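Local atomic coordinates of putative uncharacterized protein PH1404 (Pyrococcus horikoshii, PDB entry 3AF5), a protein that probably terminates transcription by cutting RNA emerging from RNA polymerase and degrading the released transcript, acting as a two-zinc nuclease of the metallo-beta-lactamase superfamily. Residues Val442-Ala447 with Ser494-Pro499; Ile456-Met461 with Ile517-Ser522; Ser544-Ser549 with Glu584-Asp589. One frame throughout, in Å; residues are numbered along the deposited sequence.

How the contacts relate
All three contacts join parts of the parallel six-stranded sheet of the beta-CASP region and, in contact 1, helix 435-447 packed on it. Following the chain, helix 435-447 supplies 442-447, strand 456-459 comes next, and 494-499 then returns to the helix, closing contact 1. Contact 2 opens within that loop at 456-461 and closes beyond it at 517-522, so the two cross. They also touch, because 497-499 and 456-459 are neighbouring strands joined by backbone hydrogen bonds of His498. Contact 3 opens and closes later, pairing 544-549 with 584-589. Contacts 1 and 3 thus reach the outermost strands, 497-499 and 584-587, while contact 2 joins two inner ones.

Contact 1. Residues Val442-Ala447 with Ser494-Pro499; sequences VLEEYA and SEIFHP. With ZN (zinc ion), chain N.
Ile496 sets its CD1 against the end of helix 435-447, meeting Ala447 CB at 3.8 Å and Glu444 CA at 3.8 Å. This is helix-on-sheet packing in the Rossmann-like beta-CASP region: the last turns of the helix meet the turn that leads into outermost strand 497-499. CG1 of Ile496 stands between its backbone N and carbonyl carbon (chi1 71°), and the trans second torsion carries CD1 onward to the helix. The CG2 branch also meets this methyl, lying 4.0 Å from Ala447 CB, so both methyls of the isoleucine touch the alanine. The same fold of the side chain lays Ile496 CG1 over the centre of the neighbouring Phe497 ring, 3.6 Å above its plane.

Glu444 touches through its aliphatic part. Its CG, anti to the backbone N (chi1 -166°), reaches Ser494 CB at 3.8 Å, while its CB approaches Phe497 CE1 obliquely at 4.2 Å. The chain then bends at the second torsion, and its carboxylate makes a long, weak ion pair with Arg448. Leu443 faces the turn more remotely and rests on Ile456 of the next strand, which also receives Ile496 and Phe497.

No polar bond joins the helix to the turn; the polar work is done within 494-499. Residues Ser494 to Phe497 make a type I beta turn, and Ser494 OG accepts the Ile496 backbone N at 3.2 Å, an ST turn that holds the serine hydroxyl against the turn's backbone. Beyond the turn His498 leaves the helix behind. With Glu505 OE2 as a further ligand, its NE2 binds a zinc ion at 2.4 Å.

Contact 2. Residues Ile456-Met461 with Ile517-Ser522; sequences IYLDGM and IIIASS
Strands 456-459 and 517-520 pair in parallel, Ile456 beside Ile517 through Asp459 beside Ala520, in the interior of the six-stranded parallel sheet of the Rossmann-like beta-CASP fold. Their axes lie 4.8 Å apart and are inclined by 17°.

Four backbone hydrogen bonds hold the pair, each strand giving and receiving in turn. Tyr457 donates its N to Ile517 O at 2.9 Å and accepts Ile519 N on its own O; Asp459 repeats the pattern, giving its N to Ile519 O and taking Ser521 N on its O. The first two enter almost straight along the carbonyl; Asp459 N lies in the plane of the Ile519 carbonyl, whereas Ser521 N stands tilted 28° from that of Asp459, where the strands end.

Apolar contacts fall on both faces. On one, Ile456 and Ile517 lie side by side and point the same way, with Ile456 CG1 3.9 Å from Ile517 CB. Ile456 CG2, anti to its own backbone N, turns instead across Ile519 and meets its CD1 at 4.2 Å. Leu458 CD2 joins this layer against Ile519 CB, and Met440 and Val439 of helix 435-447 cover Leu458 and Ile519. On the other face Ile518 CG1 comes to the edge of the Tyr457 ring, near its plane, 4.3 Å from CD1, and Asp459 CB touches Ala520 CB.

Polar side-chain bonds look outward from the pair. Asp459 OD2 takes both a salt bridge from Arg506 and a hydrogen bond with Tyr533, a buried carboxylate fixed from two sources. At the carboxyl ends of the strands the chain turns toward the nuclease site, the side chains of Ser521 and the zinc ligand His258 being about 10 Å apart. A cis peptide follows Ser521, whose OG is hydrogen-bonded to Ser522 OG at 3.0 Å.

Contact 3. Residues Ser544-Ser549 with Glu584-Asp589; sequences SIIFVS and EVHTID
Ile546 and Ile588 meet on the buried side of the pair, Ile546 CG2 lying against Ile588 CG1 as the two side chains cross at a slant. With Ile546 CG1 beside the backbone N (chi1 -52°), CG2 falls anti to that N and meets the neighbouring strand's isoleucine. Val415, Ala408 and Arg411 of helix 405-421 pack over this layer, and the His586 ring joins it. Ser544 OG lies in the plane of that ring at its edge, 3.6 Å from NE2, and has its hydrogen bond elsewhere, with Thr419 OG1.

Four backbone hydrogen bonds join the strands. Ile545 N reaches Glu584 O at 2.9 Å and Ile545 O takes His586 N at 3.0 Å; Phe547 N then binds His586 O, and Phe547 O accepts Ile588 N at 2.9 Å. Three run almost straight into the carbonyl, but Phe547 N is tilted 31° from the His586 carbonyl plane.

The opposite face is looser and more open toward solvent at Val585 and Thr587. Val585 CG1 comes in the plane of the Phe547 ring to its edge, 4.0 Å from CE2, and its other branch, CG2, touches Ile545 CG2 at 4.1 Å. Val560 of helix 556-562 covers part of this group. Thr587, the most exposed residue of the pair, brings little beyond its backbone and turns OG1 to Gln561. On the helix 405-421 side, Glu584 is only partly covered and spends its OE1 on a salt bridge with Arg422.

Strand 544-547 is thus an inner strand bonded also to 425-429, while 584-587 is outermost within the chain. Their carboxyl ends lead toward the zinc site, Val548 and His258 side chains standing about 11 Å apart: a parallel edge pair of the Rossmann-like beta-CASP sheet.

Contact 1. Residues Val442-Ala447 with Ser494-Pro499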
ATOM      1  N   VAL A 442      -0.007   3.425 -20.930  1.00 41.08           N
ATOM      2  CA  VAL A 442      -0.798   3.508 -22.135  1.00 43.84           C
ATOM      3  C   VAL A 442      -0.208   4.518 -23.111  1.00 47.75           C
ATOM      4  O   VAL A 442      -0.147   4.260 -24.313  1.00 49.65           O
ATOM      5  CB  VAL A 442      -2.246   3.906 -21.821  1.00 44.00           C
ATOM      6  CG1 VAL A 442      -3.012   4.144 -23.121  1.00 40.23           C
ATOM      7  CG2 VAL A 442      -2.906   2.819 -20.972  1.00 41.91           C
ATOM      8  N   LEU A 443       0.228   5.667 -22.607  1.00 49.56           N
ATOM      9  CA  LEU A 443       0.790   6.681 -23.487  1.00 50.40           C
ATOM     10  C   LEU A 443       2.203   6.320 -23.935  1.00 51.42           C
ATOM     11  O   LEU A 443       2.621   6.684 -25.030  1.00 51.46           O
ATOM     12  CB  LEU A 443       0.789   8.048 -22.794  1.00 48.85           C
ATOM     13  CG  LEU A 443      -0.587   8.597 -22.408  1.00 48.31           C
ATOM     14  CD1 LEU A 443      -0.433   9.944 -21.725  1.00 48.28           C
ATOM     15  CD2 LEU A 443      -1.457   8.724 -23.643  1.00 47.83           C
ATOM     16  N   GLU A 444       2.931   5.593 -23.094  1.00 52.20           N
ATOM     17  CA  GLU A 444       4.296   5.196 -23.417  1.00 55.36           C
ATOM     18  C   GLU A 444       4.340   4.155 -24.549  1.00 57.09           C
ATOM     19  O   GLU A 444       5.116   4.299 -25.488  1.00 55.66           O
ATOM     20  CB  GLU A 444       4.988   4.673 -22.158  1.00 56.60           C
ATOM     21  CG  GLU A 444       6.497   4.526 -22.263  1.00 61.37           C
ATOM     22  CD  GLU A 444       6.912   3.180 -22.827  1.00 65.24           C
ATOM     23  OE1 GLU A 444       6.482   2.148 -22.268  1.00 67.34           O
ATOM     24  OE2 GLU A 444       7.671   3.152 -23.821  1.00 67.36           O
ATOM     25  N   GLU A 445       3.511   3.114 -24.466  1.00 59.75           N
ATOM     26  CA  GLU A 445       3.469   2.103 -25.524  1.00 61.58           C
ATOM     27  C   GLU A 445       2.988   2.771 -26.810  1.00 61.63           C
ATOM     28  O   GLU A 445       3.348   2.363 -27.920  1.00 62.13           O
ATOM     29  CB  GLU A 445       2.519   0.949 -25.166  1.00 63.90           C
ATOM     30  CG  GLU A 445       2.309  -0.043 -26.324  1.00 68.43           C
ATOM     31  CD  GLU A 445       1.936  -1.454 -25.868  1.00 72.07           C
ATOM     32  OE1 GLU A 445       0.883  -1.620 -25.212  1.00 72.73           O
ATOM     33  OE2 GLU A 445       2.702  -2.402 -26.174  1.00 73.64           O
ATOM     34  N   TYR A 446       2.169   3.802 -26.646  1.00 59.55           N
ATOM     35  CA  TYR A 446       1.640   4.533 -27.774  1.00 58.19           C
ATOM     36  C   TYR A 446       2.751   5.405 -28.347  1.00 59.09           C
ATOM     37  O   TYR A 446       2.790   5.675 -29.549  1.00 59.75           O
ATOM     38  CB  TYR A 446       0.464   5.392 -27.329  1.00 58.47           C
ATOM     39  CG  TYR A 446      -0.152   6.175 -28.446  1.00 59.60           C
ATOM     40  CD1 TYR A 446      -0.756   5.528 -29.521  1.00 61.53           C
ATOM     41  CD2 TYR A 446      -0.092   7.568 -28.456  1.00 60.58           C
ATOM     42  CE1 TYR A 446      -1.285   6.248 -30.593  1.00 64.71           C
ATOM     43  CE2 TYR A 446      -0.618   8.304 -29.519  1.00 64.36           C
ATOM     44  CZ  TYR A 446      -1.211   7.639 -30.589  1.00 65.94           C
ATOM     45  OH  TYR A 446      -1.699   8.358 -31.661  1.00 67.23           O
ATOM     46  N   ALA A 447       3.665   5.839 -27.483  1.00 58.50           N
ATOM     47  CA  ALA A 447       4.787   6.665 -27.925  1.00 58.24           C
ATOM     48  C   ALA A 447       5.727   5.831 -28.802  1.00 57.87           C
ATOM     49  O   ALA A 447       6.144   6.276 -29.870  1.00 57.69           O
ATOM     50  CB  ALA A 447       5.547   7.222 -26.718  1.00 55.34           C
ATOM     51  N   SER A 494      10.967   6.686 -19.911  1.00 76.84           N
ATOM     52  CA  SER A 494      10.741   7.312 -21.206  1.00 76.35           C
ATOM     53  C   SER A 494      11.022   8.809 -21.161  1.00 76.64           C
ATOM     54  O   SER A 494      10.738   9.486 -20.165  1.00 76.48           O
ATOM     55  CB  SER A 494       9.308   7.077 -21.683  1.00 76.46           C
ATOM     56  OG  SER A 494       9.085   7.713 -22.933  1.00 74.98           O
ATOM     57  N   GLU A 495      11.586   9.315 -22.252  1.00 75.80           N
ATOM     58  CA  GLU A 495      11.914  10.725 -22.364  1.00 74.47           C
ATOM     59  C   GLU A 495      10.670  11.552 -22.668  1.00 71.46           C
ATOM     60  O   GLU A 495      10.743  12.772 -22.800  1.00 71.76           O
ATOM     61  CB  GLU A 495      12.980  10.925 -23.456  1.00 77.79           C
ATOM     62  CG  GLU A 495      12.682  10.247 -24.808  1.00 81.97           C
ATOM     63  CD  GLU A 495      13.916  10.173 -25.730  1.00 84.84           C
ATOM     64  OE1 GLU A 495      14.914   9.524 -25.336  1.00 85.23           O
ATOM     65  OE2 GLU A 495      13.889  10.756 -26.842  1.00 84.30           O
ATOM     66  N   ILE A 496       9.523  10.890 -22.759  1.00 67.10           N
ATOM     67  CA  ILE A 496       8.286  11.592 -23.062  1.00 64.89           C
ATOM     68  C   ILE A 496       7.662  12.240 -21.832  1.00 62.30           C
ATOM     69  O   ILE A 496       6.862  13.173 -21.948  1.00 60.93           O
ATOM     70  CB  ILE A 496       7.243  10.646 -23.712  1.00 66.69           C
ATOM     71  CG1 ILE A 496       6.706   9.654 -22.679  1.00 65.45           C
ATOM     72  CG2 ILE A 496       7.883   9.887 -24.872  1.00 67.23           C
ATOM     73  CD1 ILE A 496       5.652   8.728 -23.234  1.00 64.54           C
ATOM     74  N   PHE A 497       8.030  11.751 -20.653  1.00 59.92           N
ATOM     75  CA  PHE A 497       7.489  12.295 -19.411  1.00 56.44           C
ATOM     76  C   PHE A 497       8.346  13.426 -18.857  1.00 55.38           C
ATOM     77  O   PHE A 497       9.566  13.299 -18.718  1.00 55.36           O
ATOM     78  CB  PHE A 497       7.315  11.171 -18.387  1.00 52.82           C
ATOM     79  CG  PHE A 497       6.348  10.113 -18.836  1.00 51.70           C
ATOM     80  CD1 PHE A 497       6.768   8.803 -19.041  1.00 50.39           C
ATOM     81  CD2 PHE A 497       5.024  10.443 -19.119  1.00 50.73           C
ATOM     82  CE1 PHE A 497       5.887   7.841 -19.526  1.00 47.32           C
ATOM     83  CE2 PHE A 497       4.138   9.487 -19.605  1.00 49.11           C
ATOM     84  CZ  PHE A 497       4.573   8.184 -19.810  1.00 47.72           C
ATOM     85  N   HIS A 498       7.687  14.537 -18.546  1.00 54.05           N
ATOM     86  CA  HIS A 498       8.366  15.719 -18.039  1.00 52.72           C
ATOM     87  C   HIS A 498       7.850  16.155 -16.662  1.00 50.07           C
ATOM     88  O   HIS A 498       6.817  16.822 -16.549  1.00 48.54           O
ATOM     89  CB  HIS A 498       8.192  16.861 -19.050  1.00 56.33           C
ATOM     90  CG  HIS A 498       9.193  17.962 -18.897  1.00 60.38           C
ATOM     91  ND1 HIS A 498      10.484  17.863 -19.368  1.00 62.11           N
ATOM     92  CD2 HIS A 498       9.103  19.171 -18.292  1.00 61.06           C
ATOM     93  CE1 HIS A 498      11.147  18.964 -19.061  1.00 62.50           C
ATOM     94  NE2 HIS A 498      10.332  19.773 -18.408  1.00 61.85           N
ATOM     95  N   PRO A 499       8.566  15.773 -15.593  1.00 48.54           N
ATOM     96  CA  PRO A 499       8.192  16.125 -14.216  1.00 47.73           C
ATOM     97  C   PRO A 499       8.161  17.645 -14.013  1.00 48.46           C
ATOM     98  O   PRO A 499       9.119  18.335 -14.362  1.00 48.58           O
ATOM     99  CB  PRO A 499       9.296  15.476 -13.382  1.00 46.02           C
ATOM    100  CG  PRO A 499       9.715  14.306 -14.210  1.00 46.49           C
ATOM    101  CD  PRO A 499       9.730  14.869 -15.606  1.00 46.82           C
TER
HETATM  102 ZN    ZN N 664      11.212  21.149 -16.665  1.00109.36          ZN

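Contact 2. Residues Ile456-Met461 with Ile517-Ser522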
ATOM      1  N   ILE A 456       4.415  15.540 -22.294  1.00 50.65           N
ATOM      2  CA  ILE A 456       3.570  14.994 -21.236  1.00 47.93           C
ATOM      3  C   ILE A 456       4.153  15.381 -19.878  1.00 46.73           C
ATOM      4  O   ILE A 456       5.172  14.836 -19.448  1.00 44.46           O
ATOM      5  CB  ILE A 456       3.495  13.447 -21.307  1.00 47.87           C
ATOM      6  CG1 ILE A 456       2.755  13.016 -22.579  1.00 47.36           C
ATOM      7  CG2 ILE A 456       2.799  12.898 -20.065  1.00 46.98           C
ATOM      8  CD1 ILE A 456       2.684  11.516 -22.766  1.00 45.42           C
ATOM      9  N   TYR A 457       3.503  16.327 -19.208  1.00 45.77           N
ATOM     10  CA  TYR A 457       3.961  16.779 -17.899  1.00 44.90           C
ATOM     11  C   TYR A 457       3.383  15.942 -16.763  1.00 44.45           C
ATOM     12  O   TYR A 457       2.225  15.514 -16.811  1.00 44.29           O
ATOM     13  CB  TYR A 457       3.590  18.250 -17.694  1.00 45.42           C
ATOM     14  CG  TYR A 457       4.214  19.174 -18.711  1.00 45.27           C
ATOM     15  CD1 TYR A 457       3.438  19.785 -19.692  1.00 45.40           C
ATOM     16  CD2 TYR A 457       5.593  19.409 -18.716  1.00 45.14           C
ATOM     17  CE1 TYR A 457       4.019  20.607 -20.658  1.00 44.55           C
ATOM     18  CE2 TYR A 457       6.181  20.230 -19.676  1.00 44.45           C
ATOM     19  CZ  TYR A 457       5.386  20.823 -20.642  1.00 44.90           C
ATOM     20  OH  TYR A 457       5.963  21.624 -21.598  1.00 47.32           O
ATOM     21  N   LEU A 458       4.208  15.714 -15.743  1.00 44.55           N
ATOM     22  CA  LEU A 458       3.821  14.940 -14.568  1.00 43.85           C
ATOM     23  C   LEU A 458       3.909  15.835 -13.337  1.00 46.36           C
ATOM     24  O   LEU A 458       4.997  16.231 -12.927  1.00 48.16           O
ATOM     25  CB  LEU A 458       4.759  13.747 -14.387  1.00 39.47           C
ATOM     26  CG  LEU A 458       4.872  12.716 -15.512  1.00 35.40           C
ATOM     27  CD1 LEU A 458       5.814  11.610 -15.056  1.00 32.52           C
ATOM     28  CD2 LEU A 458       3.500  12.149 -15.862  1.00 33.17           C
ATOM     29  N   ASP A 459       2.768  16.139 -12.736  1.00 48.82           N
ATOM     30  CA  ASP A 459       2.752  17.002 -11.560  1.00 49.89           C
ATOM     31  C   ASP A 459       2.039  16.364 -10.368  1.00 50.12           C
ATOM     32  O   ASP A 459       1.066  15.626 -10.540  1.00 49.22           O
ATOM     33  CB  ASP A 459       2.048  18.318 -11.904  1.00 51.58           C
ATOM     34  CG  ASP A 459       2.584  19.496 -11.111  1.00 51.95           C
ATOM     35  OD1 ASP A 459       3.170  19.273 -10.031  1.00 53.22           O
ATOM     36  OD2 ASP A 459       2.410  20.648 -11.571  1.00 51.81           O
ATOM     37  N   GLY A 460       2.534  16.648  -9.165  1.00 50.22           N
ATOM     38  CA  GLY A 460       1.896  16.144  -7.962  1.00 49.44           C
ATOM     39  C   GLY A 460       2.475  14.910  -7.317  1.00 49.91           C
ATOM     40  O   GLY A 460       1.730  14.091  -6.777  1.00 51.68           O
ATOM     41  N   MET A 461       3.795  14.768  -7.358  1.00 49.21           N
ATOM     42  CA  MET A 461       4.455  13.610  -6.756  1.00 47.54           C
ATOM     43  C   MET A 461       4.229  12.311  -7.546  1.00 45.30           C
ATOM     44  O   MET A 461       4.581  11.220  -7.087  1.00 42.44           O
ATOM     45  CB  MET A 461       3.986  13.443  -5.308  1.00 50.68           C
ATOM     46  CG  MET A 461       4.352  14.613  -4.408  1.00 55.14           C
ATOM     47  SD  MET A 461       6.067  14.533  -3.821  1.00 62.65           S
ATOM     48  CE  MET A 461       7.013  15.049  -5.294  1.00 61.76           C
ATOM     49  N   ILE A 517      -0.044  17.430 -22.692  1.00 49.84           N
ATOM     50  CA  ILE A 517      -0.836  16.505 -21.903  1.00 47.97           C
ATOM     51  C   ILE A 517      -0.369  16.738 -20.476  1.00 46.40           C
ATOM     52  O   ILE A 517       0.839  16.720 -20.208  1.00 46.44           O
ATOM     53  CB  ILE A 517      -0.545  15.021 -22.256  1.00 48.99           C
ATOM     54  CG1 ILE A 517      -0.711  14.776 -23.757  1.00 49.62           C
ATOM     55  CG2 ILE A 517      -1.491  14.112 -21.486  1.00 47.51           C
ATOM     56  CD1 ILE A 517      -2.110  15.022 -24.267  1.00 51.12           C
ATOM     57  N   ILE A 518      -1.312  16.973 -19.568  1.00 43.58           N
ATOM     58  CA  ILE A 518      -0.964  17.193 -18.170  1.00 41.69           C
ATOM     59  C   ILE A 518      -1.627  16.157 -17.270  1.00 40.35           C
ATOM     60  O   ILE A 518      -2.856  16.061 -17.197  1.00 37.17           O
ATOM     61  CB  ILE A 518      -1.378  18.609 -17.699  1.00 42.80           C
ATOM     62  CG1 ILE A 518      -0.654  19.666 -18.543  1.00 42.86           C
ATOM     63  CG2 ILE A 518      -1.021  18.797 -16.219  1.00 40.10           C
ATOM     64  CD1 ILE A 518      -1.298  21.024 -18.480  1.00 43.12           C
ATOM     65  N   ILE A 519      -0.796  15.364 -16.603  1.00 37.67           N
ATOM     66  CA  ILE A 519      -1.297  14.356 -15.688  1.00 35.77           C
ATOM     67  C   ILE A 519      -0.907  14.866 -14.317  1.00 35.68           C
ATOM     68  O   ILE A 519       0.285  14.982 -14.015  1.00 36.83           O
ATOM     69  CB  ILE A 519      -0.633  12.993 -15.916  1.00 34.26           C
ATOM     70  CG1 ILE A 519      -0.857  12.532 -17.360  1.00 35.98           C
ATOM     71  CG2 ILE A 519      -1.210  11.983 -14.942  1.00 32.92           C
ATOM     72  CD1 ILE A 519      -0.202  11.189 -17.695  1.00 31.49           C
ATOM     73  N   ALA A 520      -1.900  15.176 -13.489  1.00 34.94           N
ATOM     74  CA  ALA A 520      -1.619  15.703 -12.161  1.00 36.11           C
ATOM     75  C   ALA A 520      -2.503  15.192 -11.030  1.00 37.31           C
ATOM     76  O   ALA A 520      -3.689  14.906 -11.201  1.00 37.87           O
ATOM     77  CB  ALA A 520      -1.674  17.228 -12.196  1.00 37.29           C
ATOM     78  N   SER A 521      -1.890  15.096  -9.860  1.00 40.02           N
ATOM     79  CA  SER A 521      -2.560  14.667  -8.649  1.00 42.22           C
ATOM     80  C   SER A 521      -3.351  15.902  -8.167  1.00 43.48           C
ATOM     81  O   SER A 521      -2.906  17.040  -8.364  1.00 42.53           O
ATOM     82  CB  SER A 521      -1.488  14.220  -7.636  1.00 41.09           C
ATOM     83  OG  SER A 521      -1.676  14.773  -6.341  1.00 48.98           O
ATOM     84  N   SER A 522      -4.519  15.689  -7.562  1.00 45.06           N
ATOM     85  CA  SER A 522      -5.055  14.357  -7.345  1.00 46.88           C
ATOM     86  C   SER A 522      -6.214  14.042  -8.274  1.00 47.84           C
ATOM     87  O   SER A 522      -6.770  14.930  -8.926  1.00 47.83           O
ATOM     88  CB  SER A 522      -5.472  14.186  -5.882  1.00 48.81           C
ATOM     89  OG  SER A 522      -4.328  14.133  -5.036  1.00 47.72           O
TER

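Contact 3. Residues Ser544-Ser549 with Glu584-Asp589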
ATOM      1  N   SER A 544      -9.210  20.181 -22.767  1.00 47.78           N
ATOM      2  CA  SER A 544      -9.947  18.976 -22.427  1.00 45.72           C
ATOM      3  C   SER A 544      -9.532  18.419 -21.072  1.00 43.58           C
ATOM      4  O   SER A 544      -8.357  18.444 -20.699  1.00 41.46           O
ATOM      5  CB  SER A 544      -9.728  17.893 -23.496  1.00 46.17           C
ATOM      6  OG  SER A 544     -10.816  17.815 -24.404  1.00 48.52           O
ATOM      7  N   ILE A 545     -10.505  17.921 -20.327  1.00 42.39           N
ATOM      8  CA  ILE A 545     -10.208  17.314 -19.045  1.00 43.69           C
ATOM      9  C   ILE A 545     -10.766  15.903 -19.143  1.00 44.18           C
ATOM     10  O   ILE A 545     -11.918  15.704 -19.550  1.00 43.84           O
ATOM     11  CB  ILE A 545     -10.856  18.084 -17.859  1.00 42.83           C
ATOM     12  CG1 ILE A 545     -10.434  17.437 -16.535  1.00 44.60           C
ATOM     13  CG2 ILE A 545     -12.362  18.099 -17.993  1.00 43.04           C
ATOM     14  CD1 ILE A 545     -10.853  18.204 -15.289  1.00 44.38           C
ATOM     15  N   ILE A 546      -9.942  14.918 -18.800  1.00 43.57           N
ATOM     16  CA  ILE A 546     -10.374  13.534 -18.884  1.00 43.09           C
ATOM     17  C   ILE A 546     -10.331  12.839 -17.537  1.00 43.26           C
ATOM     18  O   ILE A 546      -9.266  12.699 -16.936  1.00 44.14           O
ATOM     19  CB  ILE A 546      -9.489  12.752 -19.881  1.00 43.87           C
ATOM     20  CG1 ILE A 546      -9.434  13.503 -21.214  1.00 42.59           C
ATOM     21  CG2 ILE A 546     -10.044  11.344 -20.093  1.00 40.80           C
ATOM     22  CD1 ILE A 546      -8.431  12.941 -22.173  1.00 44.62           C
ATOM     23  N   PHE A 547     -11.494  12.412 -17.056  1.00 43.54           N
ATOM     24  CA  PHE A 547     -11.565  11.702 -15.782  1.00 44.69           C
ATOM     25  C   PHE A 547     -11.335  10.226 -16.060  1.00 45.01           C
ATOM     26  O   PHE A 547     -12.042   9.615 -16.859  1.00 46.59           O
ATOM     27  CB  PHE A 547     -12.926  11.919 -15.117  1.00 44.63           C
ATOM     28  CG  PHE A 547     -13.141  13.328 -14.635  1.00 43.86           C
ATOM     29  CD1 PHE A 547     -12.415  13.822 -13.555  1.00 42.84           C
ATOM     30  CD2 PHE A 547     -14.040  14.170 -15.278  1.00 42.35           C
ATOM     31  CE1 PHE A 547     -12.580  15.137 -13.123  1.00 41.33           C
ATOM     32  CE2 PHE A 547     -14.210  15.481 -14.853  1.00 43.41           C
ATOM     33  CZ  PHE A 547     -13.475  15.966 -13.771  1.00 41.73           C
ATOM     34  N   VAL A 548     -10.332   9.660 -15.409  1.00 45.25           N
ATOM     35  CA  VAL A 548     -10.000   8.261 -15.610  1.00 45.79           C
ATOM     36  C   VAL A 548     -10.145   7.455 -14.320  1.00 47.24           C
ATOM     37  O   VAL A 548      -9.717   6.305 -14.245  1.00 48.98           O
ATOM     38  CB  VAL A 548      -8.548   8.117 -16.127  1.00 45.01           C
ATOM     39  CG1 VAL A 548      -8.378   8.901 -17.409  1.00 42.94           C
ATOM     40  CG2 VAL A 548      -7.564   8.596 -15.064  1.00 42.71           C
ATOM     41  N   SER A 549     -10.744   8.060 -13.302  1.00 47.73           N
ATOM     42  CA  SER A 549     -10.926   7.371 -12.033  1.00 46.91           C
ATOM     43  C   SER A 549     -12.291   7.652 -11.447  1.00 46.22           C
ATOM     44  O   SER A 549     -13.027   8.517 -11.926  1.00 46.58           O
ATOM     45  CB  SER A 549      -9.841   7.786 -11.042  1.00 47.74           C
ATOM     46  OG  SER A 549      -9.763   9.197 -10.941  1.00 51.98           O
ATOM     47  N   GLU A 584     -13.850  20.804 -22.640  1.00 54.36           N
ATOM     48  CA  GLU A 584     -14.559  19.553 -22.866  1.00 55.42           C
ATOM     49  C   GLU A 584     -14.371  18.602 -21.688  1.00 53.13           C
ATOM     50  O   GLU A 584     -13.251  18.380 -21.229  1.00 52.28           O
ATOM     51  CB  GLU A 584     -14.062  18.870 -24.138  1.00 59.71           C
ATOM     52  CG  GLU A 584     -14.524  19.511 -25.425  1.00 66.04           C
ATOM     53  CD  GLU A 584     -14.309  18.597 -26.618  1.00 70.39           C
ATOM     54  OE1 GLU A 584     -13.144  18.217 -26.886  1.00 71.90           O
ATOM     55  OE2 GLU A 584     -15.311  18.250 -27.281  1.00 73.12           O
ATOM     56  N   VAL A 585     -15.474  18.037 -21.214  1.00 50.30           N
ATOM     57  CA  VAL A 585     -15.444  17.120 -20.087  1.00 48.57           C
ATOM     58  C   VAL A 585     -15.633  15.694 -20.581  1.00 48.20           C
ATOM     59  O   VAL A 585     -16.673  15.358 -21.135  1.00 47.51           O
ATOM     60  CB  VAL A 585     -16.561  17.469 -19.069  1.00 47.00           C
ATOM     61  CG1 VAL A 585     -16.551  16.488 -17.918  1.00 46.71           C
ATOM     62  CG2 VAL A 585     -16.363  18.874 -18.551  1.00 44.83           C
ATOM     63  N   HIS A 586     -14.623  14.858 -20.375  1.00 48.44           N
ATOM     64  CA  HIS A 586     -14.686  13.468 -20.810  1.00 47.33           C
ATOM     65  C   HIS A 586     -14.483  12.509 -19.649  1.00 46.44           C
ATOM     66  O   HIS A 586     -13.853  12.849 -18.652  1.00 45.72           O
ATOM     67  CB  HIS A 586     -13.602  13.188 -21.853  1.00 49.06           C
ATOM     68  CG  HIS A 586     -13.708  14.026 -23.088  1.00 51.15           C
ATOM     69  ND1 HIS A 586     -14.742  13.893 -23.993  1.00 52.21           N
ATOM     70  CD2 HIS A 586     -12.901  14.997 -23.578  1.00 51.20           C
ATOM     71  CE1 HIS A 586     -14.565  14.746 -24.986  1.00 52.97           C
ATOM     72  NE2 HIS A 586     -13.456  15.429 -24.759  1.00 53.08           N
ATOM     73  N   THR A 587     -15.013  11.302 -19.794  1.00 45.87           N
ATOM     74  CA  THR A 587     -14.852  10.265 -18.786  1.00 45.49           C
ATOM     75  C   THR A 587     -14.471   8.987 -19.526  1.00 46.50           C
ATOM     76  O   THR A 587     -15.191   8.551 -20.410  1.00 49.61           O
ATOM     77  CB  THR A 587     -16.171  10.002 -17.997  1.00 45.04           C
ATOM     78  OG1 THR A 587     -16.549  11.177 -17.262  1.00 46.25           O
ATOM     79  CG2 THR A 587     -15.986   8.846 -17.019  1.00 41.80           C
ATOM     80  N   ILE A 588     -13.324   8.405 -19.199  1.00 47.23           N
ATOM     81  CA  ILE A 588     -12.903   7.149 -19.822  1.00 48.03           C
ATOM     82  C   ILE A 588     -12.651   6.193 -18.650  1.00 47.46           C
ATOM     83  O   ILE A 588     -11.591   6.241 -18.032  1.00 47.61           O
ATOM     84  CB  ILE A 588     -11.564   7.283 -20.623  1.00 50.82           C
ATOM     85  CG1 ILE A 588     -11.553   8.530 -21.523  1.00 50.29           C
ATOM     86  CG2 ILE A 588     -11.359   6.039 -21.471  1.00 51.44           C
ATOM     87  CD1 ILE A 588     -12.506   8.494 -22.686  1.00 51.73           C
ATOM     88  N   ASP A 589     -13.607   5.332 -18.326  1.00 47.48           N
ATOM     89  CA  ASP A 589     -13.401   4.433 -17.194  1.00 49.45           C
ATOM     90  C   ASP A 589     -12.735   3.093 -17.522  1.00 49.90           C
ATOM     91  O   ASP A 589     -12.724   2.177 -16.691  1.00 50.07           O
ATOM     92  CB  ASP A 589     -14.726   4.183 -16.455  1.00 50.42           C
ATOM     93  CG  ASP A 589     -15.735   3.406 -17.287  1.00 53.09           C
ATOM     94  OD1 ASP A 589     -15.363   2.882 -18.361  1.00 52.56           O
ATOM     95  OD2 ASP A 589     -16.907   3.311 -16.852  1.00 55.00           O
TER